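Local coordinates for protein gingipain R2 Pro-Domain (Porphyromonas gingivalis, PDB 4IEF) that probably keeps the arginine-specific cysteine protease gingipain R2 latent as its propeptide until the zymogen is processed, at residues A47-F52 and L97-K102; G62-P67 and L154-V159; F90-D95 and T162-T167. One frame throughout, in Å; residues are numbered along the deposited sequence.

Overall arrangement
The three contacts illustrate how a β-rich pro-domain combines regular pairing with irregular docked segments. Interaction 3 is regular antiparallel pairing, interaction 2 lays an irregular segment across the neighbouring strand, and interaction 1 joins two loosely matched segments by one bridge. Centres of interactions 1 and 2 lie about 8 Å apart, those of 2 and 3 about 11 Å, and those of 1 and 3 about 14 Å. S101 N to T63 O, at 2.7 Å, probably hydrogen-bonds the first pair; Q155 O and R164 N, 2.8 Å apart, probably do the same within the sheet shared by the second. Interactions 1 and 3 meet more lightly, where I98 CG1 packs on L163 CD1.

Interaction 1 of 3, residues A47-F52 and L97-K102; sequences AQVPTF and LIAPSK
I98 reaches P50 through two successive turns of its side chain: chi1 of -65° sets CG1 beside the backbone N, and chi2 of -66° folds CD1 back, although the side chain sets out away from 47-52. The CD1 methyl thereby arrives at P50 CG, 3.8 Å away, the two side chains meeting at a slant. On V49 the branch anti to the carbonyl carbon, CG2, is the one that meets A99 CB at 3.7 Å. Between these apolar contacts lies a single β-bridge of Q48 with I98, by which an otherwise irregular segment docks on the strand that ends at T51.

Two backbone bonds make the bridge, both using Q48. Its N donates to L97 O over 2.7 Å, lying in the carbonyl plane. Its O receives A99 N at 2.9 Å by an almost straight N-H...O line, yet from well above the plane of the carbonyl. Both polar backbone atoms of Q48 are thus occupied by the same short segment, and the pairing goes no further.

Strand 36-42 bonds to A47, V49 and T51, so 45-51 belongs to a two-stranded hairpin on one side and takes up the docked segment through Q48. Another chain of the assembly also packs an apolar side chain on V49.

The remaining apolar closure is at A47. L97 CG lies 3.8 Å from the A47 methyl, while A99 comes nearer through its backbone: A47 CB stands 3.6 Å from A99 CA.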
loop_
_atom_site.group_PDB
_atom_site.type_symbol
_atom_site.label_atom_id
_atom_site.label_comp_id
_atom_site.label_asym_id
_atom_site.label_seq_id
_atom_site.Cartn_x
_atom_site.Cartn_y
_atom_site.Cartn_z
ATOM N N ALA A 47 -30.382 6.303 19.053
ATOM C CA ALA A 47 -29.848 4.967 18.842
ATOM C C ALA A 47 -28.350 4.963 19.139
ATOM O O ALA A 47 -27.726 6.027 19.154
ATOM C CB ALA A 47 -30.122 4.513 17.422
ATOM N N GLN A 48 -27.777 3.781 19.394
ATOM C CA GLN A 48 -26.366 3.654 19.754
ATOM C C GLN A 48 -25.523 3.048 18.645
ATOM O O GLN A 48 -25.889 2.018 18.075
ATOM C CB GLN A 48 -26.208 2.810 21.038
ATOM C CG GLN A 48 -26.920 3.370 22.279
ATOM C CD GLN A 48 -26.484 4.765 22.668
ATOM O OE1 GLN A 48 -25.297 5.100 22.668
ATOM N NE2 GLN A 48 -27.442 5.616 23.013
ATOM N N VAL A 49 -24.383 3.695 18.349
ATOM C CA VAL A 49 -23.402 3.207 17.384
ATOM C C VAL A 49 -22.292 2.535 18.218
ATOM O O VAL A 49 -21.545 3.232 18.909
ATOM C CB VAL A 49 -22.850 4.287 16.404
ATOM C CG1 VAL A 49 -21.717 3.729 15.541
ATOM C CG2 VAL A 49 -23.951 4.856 15.525
ATOM N N PRO A 50 -22.203 1.191 18.213
ATOM C CA PRO A 50 -21.153 0.533 19.005
ATOM C C PRO A 50 -19.782 0.623 18.334
ATOM O O PRO A 50 -19.689 0.570 17.111
ATOM C CB PRO A 50 -21.628 -0.925 19.098
ATOM C CG PRO A 50 -22.958 -0.983 18.380
ATOM C CD PRO A 50 -23.019 0.202 17.484
ATOM N N THR A 51 -18.722 0.787 19.149
ATOM C CA THR A 51 -17.325 0.840 18.708
ATOM C C THR A 51 -16.446 0.094 19.694
ATOM O O THR A 51 -16.695 0.154 20.896
ATOM C CB THR A 51 -16.806 2.290 18.536
ATOM O OG1 THR A 51 -17.092 3.057 19.703
ATOM C CG2 THR A 51 -17.344 2.978 17.292
ATOM N N PHE A 52 -15.416 -0.608 19.191
ATOM C CA PHE A 52 -14.431 -1.304 20.018
ATOM C C PHE A 52 -13.104 -1.342 19.266
ATOM O O PHE A 52 -13.094 -1.189 18.041
ATOM C CB PHE A 52 -14.899 -2.713 20.462
ATOM C CG PHE A 52 -15.163 -3.756 19.393
ATOM C CD1 PHE A 52 -14.127 -4.538 18.886
ATOM C CD2 PHE A 52 -16.460 -4.024 18.966
ATOM C CE1 PHE A 52 -14.375 -5.528 17.928
ATOM C CE2 PHE A 52 -16.706 -5.015 18.003
ATOM C CZ PHE A 52 -15.660 -5.751 17.482
ATOM N N LEU A 97 -31.303 0.384 21.863
ATOM C CA LEU A 97 -31.639 0.665 20.475
ATOM C C LEU A 97 -30.326 0.833 19.723
ATOM O O LEU A 97 -29.612 1.811 19.953
ATOM C CB LEU A 97 -32.564 1.894 20.334
ATOM C CG LEU A 97 -32.887 2.364 18.902
ATOM C CD1 LEU A 97 -33.720 1.338 18.142
ATOM C CD2 LEU A 97 -33.595 3.702 18.916
ATOM N N ILE A 98 -29.961 -0.171 18.903
ATOM C CA ILE A 98 -28.740 -0.148 18.093
ATOM C C ILE A 98 -29.075 0.543 16.779
ATOM O O ILE A 98 -30.097 0.225 16.161
ATOM C CB ILE A 98 -28.130 -1.567 17.888
ATOM C CG1 ILE A 98 -27.629 -2.178 19.227
ATOM C CG2 ILE A 98 -27.031 -1.606 16.794
ATOM C CD1 ILE A 98 -26.417 -1.488 19.945
ATOM N N ALA A 99 -28.219 1.504 16.371
ATOM C CA ALA A 99 -28.372 2.280 15.143
ATOM C C ALA A 99 -28.281 1.399 13.887
ATOM O O ALA A 99 -27.484 0.457 13.863
ATOM C CB ALA A 99 -27.317 3.371 15.090
ATOM N N PRO A 100 -29.081 1.692 12.832
ATOM C CA PRO A 100 -28.997 0.885 11.609
ATOM C C PRO A 100 -27.816 1.322 10.743
ATOM O O PRO A 100 -27.428 2.494 10.750
ATOM C CB PRO A 100 -30.340 1.149 10.930
ATOM C CG PRO A 100 -30.708 2.519 11.363
ATOM C CD PRO A 100 -30.068 2.783 12.692
ATOM N N SER A 101 -27.232 0.378 10.004
ATOM C CA SER A 101 -26.087 0.681 9.154
ATOM C C SER A 101 -26.471 1.542 7.956
ATOM O O SER A 101 -27.546 1.373 7.382
ATOM C CB SER A 101 -25.413 -0.596 8.681
ATOM O OG SER A 101 -24.246 -0.307 7.931
ATOM N N LYS A 102 -25.584 2.478 7.606
ATOM C CA LYS A 102 -25.721 3.352 6.442
ATOM C C LYS A 102 -25.167 2.636 5.201
ATOM O O LYS A 102 -25.336 3.115 4.077
ATOM C CB LYS A 102 -24.971 4.677 6.670
ATOM C CG LYS A 102 -25.622 5.601 7.681
ATOM C CD LYS A 102 -24.883 6.928 7.738
ATOM C CE LYS A 102 -25.409 7.794 8.851
ATOM N NZ LYS A 102 -24.774 9.138 8.857
#

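Interaction 2 of 3, residues G62-P67 and L154-V159; sequences GTPILP and LQYNPV
L66 and L154 form the middle of a contact in which an irregular, proline-rich segment runs antiparallel over the face of strand 144-157 that bears L154 and Y156, part of the antiparallel β-sheet of this pro-domain. The end-to-end directions of the two touching parts differ by 176°, but they are joined by side-chain packing and a water and lack direct backbone pairing. L66 lies against L154 O from base to tip: CB is 3.4 Å from that oxygen, and CD2 is almost as near. The same CD2 methyl also meets Y156 CB at 3.7 Å, with the leucine crossing the tyrosine at about a right angle, so one methyl spans two successive inward-pointing residues of the strand.

Proline rings hold the two ends. P64 CG approaches Y156 CD2 at 3.6 Å, lying at the rim of the ring and in its plane, not over a face. P67 CD meets the CD1 methyl of L154 at 3.7 Å.

The tyrosine ring is set by its first torsion, chi1 177°, which puts CG anti to the backbone N and turns the ring so that its CD2 edge meets P64, the two side chains crossing at about a right angle. Its far end is anchored outside the segments: OH hydrogen-bonds to V96 O and more weakly to I98 N, tying the ring to the chain that leads into 97-102.

On the other segment, S59 OG bonds to L66 N and so steadies the backbone that carries the central leucine. Q155, facing away, has its amide fixed by A152, G130 and E131.

A water bridges the 67 and 154 backbones, donating to P67 O at 2.8 Å and accepting from L154 N at 2.9 Å.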
loop_
_atom_site.group_PDB
_atom_site.type_symbol
_atom_site.label_atom_id
_atom_site.label_comp_id
_atom_site.label_asym_id
_atom_site.label_seq_id
_atom_site.Cartn_x
_atom_site.Cartn_y
_atom_site.Cartn_z
ATOM N N GLY A 62 -29.294 -0.711 6.618
ATOM C CA GLY A 62 -30.584 -0.907 7.272
ATOM C C GLY A 62 -30.614 -1.972 8.349
ATOM O O GLY A 62 -31.640 -2.125 9.026
ATOM N N THR A 63 -29.515 -2.745 8.491
ATOM C CA THR A 63 -29.370 -3.796 9.508
ATOM C C THR A 63 -28.563 -3.214 10.691
ATOM O O THR A 63 -27.833 -2.236 10.486
ATOM C CB THR A 63 -28.726 -5.080 8.931
ATOM O OG1 THR A 63 -27.328 -4.888 8.712
ATOM C CG2 THR A 63 -29.436 -5.610 7.677
ATOM N N PRO A 64 -28.635 -3.786 11.917
ATOM C CA PRO A 64 -27.916 -3.167 13.048
ATOM C C PRO A 64 -26.401 -3.045 12.855
ATOM O O PRO A 64 -25.790 -3.952 12.300
ATOM C CB PRO A 64 -28.248 -4.088 14.228
ATOM C CG PRO A 64 -29.526 -4.758 13.846
ATOM C CD PRO A 64 -29.452 -4.937 12.364
ATOM N N ILE A 65 -25.809 -1.904 13.295
ATOM C CA ILE A 65 -24.353 -1.681 13.251
ATOM C C ILE A 65 -23.759 -2.590 14.312
ATOM O O ILE A 65 -23.920 -2.345 15.506
ATOM C CB ILE A 65 -23.924 -0.197 13.436
ATOM C CG1 ILE A 65 -24.455 0.680 12.281
ATOM C CG2 ILE A 65 -22.375 -0.068 13.579
ATOM C CD1 ILE A 65 -24.406 2.176 12.521
ATOM N N LEU A 66 -23.171 -3.696 13.872
ATOM C CA LEU A 66 -22.587 -4.672 14.774
ATOM C C LEU A 66 -21.159 -4.953 14.310
ATOM O O LEU A 66 -20.926 -5.885 13.528
ATOM C CB LEU A 66 -23.467 -5.934 14.849
ATOM C CG LEU A 66 -24.915 -5.690 15.354
ATOM C CD1 LEU A 66 -25.859 -6.788 14.909
ATOM C CD2 LEU A 66 -24.959 -5.441 16.866
ATOM N N PRO A 67 -20.201 -4.095 14.762
ATOM C CA PRO A 67 -18.804 -4.229 14.318
ATOM C C PRO A 67 -18.192 -5.597 14.552
ATOM O O PRO A 67 -18.539 -6.291 15.505
ATOM C CB PRO A 67 -18.061 -3.168 15.135
ATOM C CG PRO A 67 -19.087 -2.166 15.455
ATOM C CD PRO A 67 -20.357 -2.931 15.658
ATOM N N LEU A 154 -20.917 -8.811 18.822
ATOM C CA LEU A 154 -22.103 -8.028 19.122
ATOM C C LEU A 154 -23.290 -8.611 18.348
ATOM O O LEU A 154 -23.347 -8.529 17.119
ATOM C CB LEU A 154 -21.877 -6.530 18.823
ATOM C CG LEU A 154 -20.756 -5.834 19.619
ATOM C CD1 LEU A 154 -20.461 -4.476 19.060
ATOM C CD2 LEU A 154 -21.101 -5.718 21.107
ATOM N N GLN A 155 -24.189 -9.275 19.084
ATOM C CA GLN A 155 -25.385 -9.927 18.551
ATOM C C GLN A 155 -26.606 -9.172 19.079
ATOM O O GLN A 155 -26.727 -8.965 20.284
ATOM C CB GLN A 155 -25.414 -11.421 18.913
ATOM C CG GLN A 155 -24.174 -12.212 18.456
ATOM C CD GLN A 155 -24.091 -12.474 16.969
ATOM O OE1 GLN A 155 -25.086 -12.778 16.304
ATOM N NE2 GLN A 155 -22.881 -12.418 16.422
ATOM N N TYR A 156 -27.465 -8.690 18.175
ATOM C CA TYR A 156 -28.595 -7.854 18.559
ATOM C C TYR A 156 -29.899 -8.314 17.947
ATOM O O TYR A 156 -30.003 -8.494 16.727
ATOM C CB TYR A 156 -28.306 -6.387 18.160
ATOM C CG TYR A 156 -29.413 -5.389 18.437
ATOM C CD1 TYR A 156 -29.725 -5.006 19.738
ATOM C CD2 TYR A 156 -30.093 -4.766 17.395
ATOM C CE1 TYR A 156 -30.721 -4.065 19.997
ATOM C CE2 TYR A 156 -31.088 -3.819 17.639
ATOM C CZ TYR A 156 -31.397 -3.470 18.943
ATOM O OH TYR A 156 -32.374 -2.531 19.180
ATOM N N ASN A 157 -30.898 -8.490 18.822
ATOM C CA ASN A 157 -32.263 -8.827 18.460
ATOM C C ASN A 157 -33.036 -7.502 18.409
ATOM O O ASN A 157 -33.189 -6.863 19.450
ATOM C CB ASN A 157 -32.876 -9.835 19.445
ATOM C CG ASN A 157 -34.214 -10.408 19.013
ATOM O OD1 ASN A 157 -35.126 -9.698 18.562
ATOM N ND2 ASN A 157 -34.373 -11.713 19.169
ATOM N N PRO A 158 -33.466 -7.036 17.209
ATOM C CA PRO A 158 -34.145 -5.727 17.121
ATOM C C PRO A 158 -35.550 -5.670 17.730
ATOM O O PRO A 158 -35.955 -4.607 18.203
ATOM C CB PRO A 158 -34.214 -5.462 15.615
ATOM C CG PRO A 158 -33.299 -6.448 14.977
ATOM C CD PRO A 158 -33.313 -7.639 15.871
ATOM N N VAL A 159 -36.284 -6.790 17.723
ATOM C CA VAL A 159 -37.646 -6.877 18.253
ATOM C C VAL A 159 -37.629 -6.845 19.802
ATOM O O VAL A 159 -38.439 -6.128 20.399
ATOM C CB VAL A 159 -38.385 -8.127 17.688
ATOM C CG1 VAL A 159 -39.668 -8.442 18.465
ATOM C CG2 VAL A 159 -38.692 -7.949 16.203
HETATM O O HOH W 1 -20.448 -8.280 16.035
#

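Interaction 3 of 3, residues F90-D95 and T162-T167; sequences FIEKKD and TLRIYT
F90 and R164, with E92 and Y166 beside them, line one face of a regular antiparallel β-sheet pairing. The backbone bonds come first. I91 and I165 exchange N-H...O bonds in both directions, and K93 and L163 do likewise; I165 N to I91 O, at 2.8 Å, lies nearly along the C=O axis. F90-Y166 and E92-R164 are the non-hydrogen-bonded pairs that alternate with these.

The charged interaction is a single-point salt bridge. R164 NE donates to E92 OE2 at 3.1 Å, using the anti lone pair of the carboxylate and lying close to the guanidinium plane. The two flat groups are nearly coplanar, 21° apart, as the side chains run side by side.

Aromatic contacts continue from the arginine. Its extended chain carries CD over one face of the F90 ring, 4.0 Å from the centroid, a CH-π contact. F90, with chi1 of 75°, holds its ring in the crowded position between backbone N and carbonyl carbon, and its CB sits over the centre of the Y166 ring at 3.6 Å. The two rings themselves are oblique, with centroids 5.0 Å apart.

On the other face I91 CG1 lies 3.9 Å from I165 CB, and I165 CD1 reaches the aliphatic base of K93.

Strand 162-176 is flanked on its other side by strand 144-157, to which R164 and Y166 are bonded through Q155 and P153. I165 rests on L154 and L163 on L66, while F127 makes a cation-π contact with R164.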
loop_
_atom_site.group_PDB
_atom_site.type_symbol
_atom_site.label_atom_id
_atom_site.label_comp_id
_atom_site.label_asym_id
_atom_site.label_seq_id
_atom_site.Cartn_x
_atom_site.Cartn_y
_atom_site.Cartn_z
ATOM N N PHE A 90 -20.681 -14.295 27.185
ATOM C CA PHE A 90 -21.358 -13.040 26.868
ATOM C C PHE A 90 -22.151 -12.481 28.057
ATOM O O PHE A 90 -22.496 -13.207 28.992
ATOM C CB PHE A 90 -22.268 -13.171 25.621
ATOM C CG PHE A 90 -23.578 -13.912 25.783
ATOM C CD1 PHE A 90 -24.712 -13.261 26.260
ATOM C CD2 PHE A 90 -23.697 -15.239 25.391
ATOM C CE1 PHE A 90 -25.917 -13.944 26.408
ATOM C CE2 PHE A 90 -24.912 -15.909 25.506
ATOM C CZ PHE A 90 -26.014 -15.260 26.020
ATOM N N ILE A 91 -22.443 -11.175 27.982
ATOM C CA ILE A 91 -23.268 -10.425 28.927
ATOM C C ILE A 91 -24.409 -9.800 28.117
ATOM O O ILE A 91 -24.239 -9.526 26.923
ATOM C CB ILE A 91 -22.476 -9.379 29.774
ATOM C CG1 ILE A 91 -21.617 -8.436 28.897
ATOM C CG2 ILE A 91 -21.631 -10.072 30.844
ATOM C CD1 ILE A 91 -21.351 -7.041 29.510
ATOM N N GLU A 92 -25.572 -9.623 28.741
ATOM C CA GLU A 92 -26.730 -9.068 28.054
ATOM C C GLU A 92 -27.020 -7.641 28.485
ATOM O O GLU A 92 -26.972 -7.319 29.675
ATOM C CB GLU A 92 -27.971 -9.940 28.271
ATOM C CG GLU A 92 -28.094 -11.066 27.261
ATOM C CD GLU A 92 -29.463 -11.700 27.098
ATOM O OE1 GLU A 92 -30.409 -11.308 27.818
ATOM O OE2 GLU A 92 -29.587 -12.599 26.234
ATOM N N LYS A 93 -27.321 -6.791 27.494
ATOM C CA LYS A 93 -27.711 -5.397 27.655
ATOM C C LYS A 93 -29.153 -5.278 27.140
ATOM O O LYS A 93 -29.405 -5.531 25.956
ATOM C CB LYS A 93 -26.733 -4.481 26.904
ATOM C CG LYS A 93 -26.380 -3.212 27.662
ATOM C CD LYS A 93 -25.641 -2.216 26.774
ATOM C CE LYS A 93 -25.488 -0.867 27.436
ATOM N NZ LYS A 93 -25.137 0.195 26.457
ATOM N N LYS A 94 -30.106 -4.983 28.043
ATOM C CA LYS A 94 -31.526 -4.919 27.687
ATOM C C LYS A 94 -31.999 -3.492 27.390
ATOM O O LYS A 94 -31.399 -2.523 27.860
ATOM C CB LYS A 94 -32.394 -5.558 28.777
ATOM C CG LYS A 94 -32.344 -7.079 28.745
ATOM C CD LYS A 94 -33.374 -7.701 29.663
ATOM C CE LYS A 94 -33.269 -9.206 29.656
ATOM N NZ LYS A 94 -34.000 -9.818 30.798
ATOM N N ASP A 95 -33.085 -3.392 26.584
ATOM C CA ASP A 95 -33.757 -2.172 26.112
ATOM C C ASP A 95 -32.748 -1.211 25.451
ATOM O O ASP A 95 -32.698 -0.015 25.748
ATOM C CB ASP A 95 -34.556 -1.487 27.242
ATOM C CG ASP A 95 -35.631 -0.530 26.754
ATOM O OD1 ASP A 95 -36.422 -0.922 25.859
ATOM O OD2 ASP A 95 -35.701 0.601 27.283
ATOM N N THR A 162 -32.558 -6.525 22.737
ATOM C CA THR A 162 -31.540 -7.168 23.555
ATOM C C THR A 162 -30.227 -7.272 22.775
ATOM O O THR A 162 -30.185 -7.786 21.647
ATOM C CB THR A 162 -32.037 -8.532 24.062
ATOM O OG1 THR A 162 -33.249 -8.337 24.806
ATOM C CG2 THR A 162 -31.019 -9.238 24.942
ATOM N N LEU A 163 -29.157 -6.767 23.399
ATOM C CA LEU A 163 -27.819 -6.830 22.851
ATOM C C LEU A 163 -26.967 -7.785 23.678
ATOM O O LEU A 163 -26.896 -7.656 24.901
ATOM C CB LEU A 163 -27.169 -5.436 22.791
ATOM C CG LEU A 163 -25.722 -5.373 22.259
ATOM C CD1 LEU A 163 -25.676 -5.419 20.726
ATOM C CD2 LEU A 163 -25.019 -4.140 22.764
ATOM N N ARG A 164 -26.328 -8.739 22.997
ATOM C CA ARG A 164 -25.409 -9.702 23.595
ATOM C C ARG A 164 -23.980 -9.248 23.305
ATOM O O ARG A 164 -23.612 -9.079 22.141
ATOM C CB ARG A 164 -25.672 -11.121 23.066
ATOM C CG ARG A 164 -26.935 -11.736 23.634
ATOM C CD ARG A 164 -27.212 -13.098 23.035
ATOM N NE ARG A 164 -28.434 -13.685 23.587
ATOM C CZ ARG A 164 -28.961 -14.838 23.186
ATOM N NH1 ARG A 164 -28.381 -15.542 22.220
ATOM N NH2 ARG A 164 -30.073 -15.295 23.743
ATOM N N ILE A 165 -23.212 -8.979 24.369
ATOM C CA ILE A 165 -21.826 -8.529 24.281
ATOM C C ILE A 165 -20.917 -9.702 24.624
ATOM O O ILE A 165 -20.836 -10.092 25.786
ATOM C CB ILE A 165 -21.557 -7.288 25.190
ATOM C CG1 ILE A 165 -22.461 -6.091 24.798
ATOM C CG2 ILE A 165 -20.062 -6.895 25.165
ATOM C CD1 ILE A 165 -22.828 -5.140 25.941
ATOM N N TYR A 166 -20.237 -10.261 23.615
ATOM C CA TYR A 166 -19.315 -11.374 23.821
ATOM C C TYR A 166 -17.969 -10.823 24.282
ATOM O O TYR A 166 -17.241 -10.204 23.510
ATOM C CB TYR A 166 -19.196 -12.251 22.563
ATOM C CG TYR A 166 -20.404 -13.134 22.340
ATOM C CD1 TYR A 166 -21.560 -12.633 21.745
ATOM C CD2 TYR A 166 -20.401 -14.467 22.736
ATOM C CE1 TYR A 166 -22.686 -13.433 21.561
ATOM C CE2 TYR A 166 -21.520 -15.279 22.550
ATOM C CZ TYR A 166 -22.661 -14.757 21.960
ATOM O OH TYR A 166 -23.773 -15.547 21.783
ATOM N N THR A 167 -17.683 -10.994 25.578
ATOM C CA THR A 167 -16.460 -10.497 26.212
ATOM C C THR A 167 -15.261 -11.354 25.804
ATOM O O THR A 167 -14.147 -10.834 25.756
ATOM C CB THR A 167 -16.618 -10.424 27.730
ATOM O OG1 THR A 167 -16.973 -11.713 28.231
ATOM C CG2 THR A 167 -17.646 -9.383 28.156
#